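Local coordinates for protein aminoglycoside N(3)-acetyltransferase (Enterobacter cloacae, PDB 6NP3) that catalyses acetyl transfer from acetyl-CoA to the N3 amine of 2-deoxystreptamine aminoglycosides such as gentamicin, a reaction that probably confers antibiotic resistance, at residues F150-A162 / V241-V255. Sequence-based numbering, arbitrary orientation.
Sequences FLAHAGKILSIGA and VGGAQSRLIDAADIV
Val-241 and Ala-244, the two ends of a type II' turn, both pack on Ile-160, whose CG2 lies 3.7 Å from Ala-244 CB. Strand 244-250 then runs antiparallel to strand 156-160, an inner pairing of the mixed sheet; strand 22-27, with the acetyl-CoA-binding His-26 and Val-27, lies on the far side of 156-160. Ser-246 sits beside Ile-160 on the same face, its OG against Ile-160 CG2 (3.6 Å) while bonding to Ala-244 O. At Arg-247 two backbone bonds join Ser-159, and the side chain, bent at chi2 and chi3, curls back so that NH2 meets Ser-159 OG at 2.9 Å, almost straight (175°) and in the guanidinium plane. On the other face Leu-248 lays CD1 against Lys-156 CB (3.8 Å); the lysine runs on, extended, to a salt bridge with Asp-21. Ile-249 repeats the paired bonds with Ile-157, their CB atoms 4.1 Å apart. In one of its two conformers, Asp-250 caps helix 251-265, OD2 accepting from Asp-253 N. Ala-251 N donates to Gly-155 O (3.0 Å), while its CB nestles among Phe-150 CE2, Leu-151 CD2 and Ile-157 CD1. A water joins Gly-155 O to Ala-252 N, and Val-255 crosses Leu-151 at about a right angle. Gly-155 O thus accepts two bonds, tying the helix's first turn to the strand pairing.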
loop_
_atom_site.group_PDB
_atom_site.type_symbol
_atom_site.label_atom_id
_atom_site.label_comp_id
_atom_site.label_asym_id
_atom_site.label_seq_id
_atom_site.Cartn_x
_atom_site.Cartn_y
_atom_site.Cartn_z
ATOM N N PHE A 150 -4.306 -2.487 9.864
ATOM C CA PHE A 150 -4.566 -3.615 8.965
ATOM C C PHE A 150 -3.969 -4.903 9.512
ATOM O O PHE A 150 -4.599 -5.958 9.467
ATOM C CB PHE A 150 -3.956 -3.232 7.607
ATOM C CG PHE A 150 -3.849 -4.332 6.592
ATOM C CD1 PHE A 150 -4.950 -4.760 5.904
ATOM C CD2 PHE A 150 -2.626 -4.866 6.269
ATOM C CE1 PHE A 150 -4.850 -5.731 4.968
ATOM C CE2 PHE A 150 -2.542 -5.852 5.299
ATOM C CZ PHE A 150 -3.656 -6.263 4.661
ATOM N N LEU A 151 -2.738 -4.821 10.030
ATOM C CA LEU A 151 -2.059 -5.986 10.558
ATOM C C LEU A 151 -2.713 -6.472 11.833
ATOM O O LEU A 151 -2.598 -7.653 12.158
ATOM C CB LEU A 151 -0.604 -5.672 10.879
ATOM C CG LEU A 151 0.268 -5.410 9.659
ATOM C CD1 LEU A 151 1.618 -4.828 10.042
ATOM C CD2 LEU A 151 0.425 -6.632 8.782
ATOM N N ALA A 152 -3.424 -5.610 12.549
ATOM C CA ALA A 152 -4.189 -6.006 13.724
ATOM C C ALA A 152 -5.604 -6.476 13.384
ATOM O O ALA A 152 -6.338 -6.902 14.288
ATOM C CB ALA A 152 -4.234 -4.833 14.724
ATOM N N HIS A 153 -5.999 -6.410 12.116
ATOM C CA HIS A 153 -7.371 -6.619 11.677
ATOM C C HIS A 153 -7.454 -7.803 10.730
ATOM O O HIS A 153 -8.263 -7.823 9.807
ATOM C CB HIS A 153 -7.879 -5.355 10.998
ATOM C CG HIS A 153 -9.366 -5.239 10.907
ATOM N ND1 HIS A 153 -10.240 -5.652 11.893
ATOM C CD2 HIS A 153 -10.125 -4.697 9.932
ATOM C CE1 HIS A 153 -11.479 -5.353 11.528
ATOM N NE2 HIS A 153 -11.434 -4.769 10.345
ATOM N N ALA A 154 -6.621 -8.811 10.979
ATOM C CA ALA A 154 -6.684 -10.066 10.244
ATOM C C ALA A 154 -6.408 -9.842 8.766
ATOM O O ALA A 154 -6.935 -10.545 7.916
ATOM C CB ALA A 154 -8.002 -10.827 10.466
ATOM N N GLY A 155 -5.584 -8.850 8.439
ATOM C CA GLY A 155 -5.430 -8.468 7.053
ATOM C C GLY A 155 -4.858 -9.593 6.202
ATOM O O GLY A 155 -3.968 -10.342 6.636
ATOM N N LYS A 156 -5.297 -9.626 4.943
ATOM C CA LYS A 156 -4.767 -10.509 3.914
ATOM C C LYS A 156 -4.256 -9.648 2.775
ATOM O O LYS A 156 -4.894 -8.656 2.395
ATOM C CB LYS A 156 -5.830 -11.458 3.364
ATOM C CG LYS A 156 -6.442 -12.358 4.393
ATOM C CD LYS A 156 -7.436 -13.303 3.754
ATOM C CE LYS A 156 -8.144 -14.176 4.764
ATOM N NZ LYS A 156 -9.048 -15.196 4.102
ATOM N N ILE A 157 -3.086 -9.994 2.256
ATOM C CA ILE A 157 -2.500 -9.284 1.130
ATOM C C ILE A 157 -2.812 -10.076 -0.131
ATOM O O ILE A 157 -2.446 -11.251 -0.244
ATOM C CB ILE A 157 -0.989 -9.099 1.316
ATOM C CG1 ILE A 157 -0.719 -8.237 2.560
ATOM C CG2 ILE A 157 -0.396 -8.446 0.074
ATOM C CD1 ILE A 157 0.662 -8.325 3.127
ATOM N N LEU A 158 -3.470 -9.438 -1.095
ATOM C CA LEU A 158 -3.945 -10.104 -2.310
ATOM C C LEU A 158 -3.108 -9.588 -3.475
ATOM O O LEU A 158 -3.287 -8.468 -3.942
ATOM C CB LEU A 158 -5.421 -9.794 -2.508
ATOM C CG LEU A 158 -6.036 -10.209 -3.838
ATOM C CD1 LEU A 158 -5.863 -11.685 -4.090
ATOM C CD2 LEU A 158 -7.511 -9.823 -3.861
ATOM N N SER A 159 -2.156 -10.396 -3.892
ATOM C CA SER A 159 -1.247 -10.032 -4.962
ATOM C C SER A 159 -1.776 -10.654 -6.245
ATOM O O SER A 159 -1.843 -11.880 -6.361
ATOM C CB SER A 159 0.164 -10.542 -4.680
ATOM O OG SER A 159 1.020 -10.307 -5.798
ATOM N N ILE A 160 -2.154 -9.803 -7.191
ATOM C CA ILE A 160 -2.755 -10.234 -8.445
ATOM C C ILE A 160 -1.771 -9.882 -9.549
ATOM O O ILE A 160 -1.798 -8.777 -10.098
ATOM C CB ILE A 160 -4.136 -9.586 -8.655
ATOM C CG1 ILE A 160 -5.082 -10.036 -7.555
ATOM C CG2 ILE A 160 -4.680 -9.931 -10.026
ATOM C CD1 ILE A 160 -6.401 -9.269 -7.525
ATOM N N GLY A 161 -0.916 -10.843 -9.872
ATOM C CA GLY A 161 0.130 -10.673 -10.851
ATOM C C GLY A 161 1.237 -9.720 -10.466
ATOM O O GLY A 161 2.071 -9.386 -11.314
ATOM N N ALA A 162 1.263 -9.244 -9.229
ATOM C CA ALA A 162 2.293 -8.319 -8.773
ATOM C C ALA A 162 3.502 -9.075 -8.245
ATOM O O ALA A 162 3.396 -10.205 -7.778
ATOM C CB ALA A 162 1.723 -7.432 -7.671
ATOM N N VAL A 241 -6.501 -14.899 -11.046
ATOM C CA VAL A 241 -7.544 -13.881 -11.020
ATOM C C VAL A 241 -7.456 -13.185 -12.365
ATOM O O VAL A 241 -6.401 -12.638 -12.710
ATOM C CB VAL A 241 -7.354 -12.882 -9.865
ATOM C CG1 VAL A 241 -8.386 -11.799 -9.935
ATOM C CG2 VAL A 241 -7.431 -13.619 -8.536
ATOM N N GLY A 242 -8.513 -13.289 -13.162
ATOM C CA GLY A 242 -8.369 -13.014 -14.579
ATOM C C GLY A 242 -7.280 -13.906 -15.130
ATOM O O GLY A 242 -7.215 -15.102 -14.836
ATOM N N GLY A 243 -6.391 -13.320 -15.910
ATOM C CA GLY A 243 -5.238 -14.027 -16.420
ATOM C C GLY A 243 -4.006 -13.999 -15.540
ATOM O O GLY A 243 -2.950 -14.486 -15.959
ATOM N N ALA A 244 -4.099 -13.458 -14.330
ATOM C CA ALA A 244 -2.928 -13.184 -13.502
ATOM C C ALA A 244 -2.720 -14.262 -12.453
ATOM O O ALA A 244 -3.653 -14.625 -11.733
ATOM C CB ALA A 244 -3.110 -11.845 -12.795
ATOM N N GLN A 245 -1.484 -14.733 -12.330
ATOM C CA GLN A 245 -1.125 -15.569 -11.198
ATOM C C GLN A 245 -1.215 -14.728 -9.930
ATOM O O GLN A 245 -0.587 -13.665 -9.824
ATOM C CB GLN A 245 0.301 -16.087 -11.352
ATOM C CG GLN A 245 0.531 -16.999 -12.535
ATOM C CD GLN A 245 1.858 -16.736 -13.203
ATOM O OE1 GLN A 245 2.904 -17.174 -12.731
ATOM N NE2 GLN A 245 1.824 -16.008 -14.307
ATOM N N SER A 246 -1.968 -15.227 -8.956
ATOM C CA SER A 246 -2.290 -14.472 -7.763
ATOM C C SER A 246 -2.028 -15.300 -6.517
ATOM O O SER A 246 -1.938 -16.527 -6.560
ATOM C CB SER A 246 -3.762 -14.051 -7.808
ATOM O OG SER A 246 -4.043 -13.314 -8.975
ATOM N N ARG A 247 -1.855 -14.587 -5.408
ATOM C CA ARG A 247 -1.551 -15.181 -4.122
ATOM C C ARG A 247 -2.318 -14.431 -3.047
ATOM O O ARG A 247 -2.513 -13.222 -3.145
ATOM C CB ARG A 247 -0.060 -14.985 -3.769
ATOM C CG ARG A 247 0.910 -15.825 -4.587
ATOM C CD ARG A 247 2.199 -15.048 -4.901
ATOM N NE ARG A 247 1.882 -13.837 -5.645
ATOM C CZ ARG A 247 1.837 -13.758 -6.967
ATOM N NH1 ARG A 247 2.115 -14.814 -7.714
ATOM N NH2 ARG A 247 1.513 -12.616 -7.546
ATOM N N LEU A 248 -2.693 -15.140 -1.988
ATOM C CA LEU A 248 -3.401 -14.547 -0.855
ATOM C C LEU A 248 -2.597 -14.839 0.401
ATOM O O LEU A 248 -2.473 -15.990 0.823
ATOM C CB LEU A 248 -4.823 -15.086 -0.772
ATOM C CG LEU A 248 -5.745 -14.374 0.197
ATOM C CD1 LEU A 248 -5.949 -12.910 -0.156
ATOM C CD2 LEU A 248 -7.091 -15.077 0.200
ATOM N N ILE A 249 -2.022 -13.789 0.969
ATOM C CA ILE A 249 -0.991 -13.888 1.996
ATOM C C ILE A 249 -1.524 -13.380 3.326
ATOM O O ILE A 249 -2.168 -12.323 3.382
ATOM C CB ILE A 249 0.207 -13.013 1.568
ATOM C CG1 ILE A 249 0.852 -13.566 0.301
ATOM C CG2 ILE A 249 1.240 -12.887 2.680
ATOM C CD1 ILE A 249 1.767 -12.613 -0.409
ATOM N N ASP A 250 -1.259 -14.115 4.408
ATOM C CA ASP A 250 -1.576 -13.619 5.740
ATOM C C ASP A 250 -0.599 -12.495 6.086
ATOM O O ASP A 250 0.623 -12.705 6.147
ATOM C CB ASP A 250 -1.506 -14.740 6.781
ATOM C CG ASP A 250 -1.897 -14.255 8.157
ATOM O OD1 ASP A 250 -3.096 -14.235 8.462
ATOM O OD2 ASP A 250 -1.062 -13.818 8.954
ATOM N N ALA A 251 -1.127 -11.289 6.305
ATOM C CA ALA A 251 -0.274 -10.113 6.447
ATOM C C ALA A 251 0.518 -10.157 7.741
ATOM O O ALA A 251 1.714 -9.846 7.765
ATOM C CB ALA A 251 -1.110 -8.836 6.396
ATOM N N ALA A 252 -0.135 -10.497 8.848
ATOM C CA ALA A 252 0.588 -10.566 10.109
ATOM C C ALA A 252 1.726 -11.571 10.025
ATOM O O ALA A 252 2.813 -11.341 10.570
ATOM C CB ALA A 252 -0.364 -10.919 11.248
ATOM N N ASP A 253 1.494 -12.695 9.350
ATOM C CA ASP A 253 2.524 -13.726 9.255
ATOM C C ASP A 253 3.722 -13.255 8.439
ATOM O O ASP A 253 4.867 -13.458 8.854
ATOM C CB ASP A 253 1.949 -15.004 8.663
ATOM C CG ASP A 253 2.868 -16.178 8.857
ATOM O OD1 ASP A 253 3.165 -16.511 10.018
ATOM O OD2 ASP A 253 3.291 -16.756 7.848
ATOM N N ILE A 254 3.504 -12.628 7.281
ATOM C CA ILE A 254 4.647 -12.186 6.476
ATOM C C ILE A 254 5.402 -11.056 7.163
ATOM O O ILE A 254 6.630 -10.987 7.083
ATOM C CB ILE A 254 4.239 -11.826 5.030
ATOM C CG1 ILE A 254 5.490 -11.789 4.122
ATOM C CG2 ILE A 254 3.441 -10.535 4.980
ATOM C CD1 ILE A 254 5.212 -11.597 2.668
ATOM N N VAL A 255 4.701 -10.175 7.873
ATOM C CA VAL A 255 5.380 -9.103 8.595
ATOM C C VAL A 255 6.190 -9.658 9.753
ATOM O O VAL A 255 7.343 -9.251 9.970
ATOM C CB VAL A 255 4.376 -8.010 9.010
ATOM C CG1 VAL A 255 5.018 -7.021 9.972
ATOM C CG2 VAL A 255 3.879 -7.296 7.752
HETATM O O HOH W 1 -3.005 -11.099 9.102
#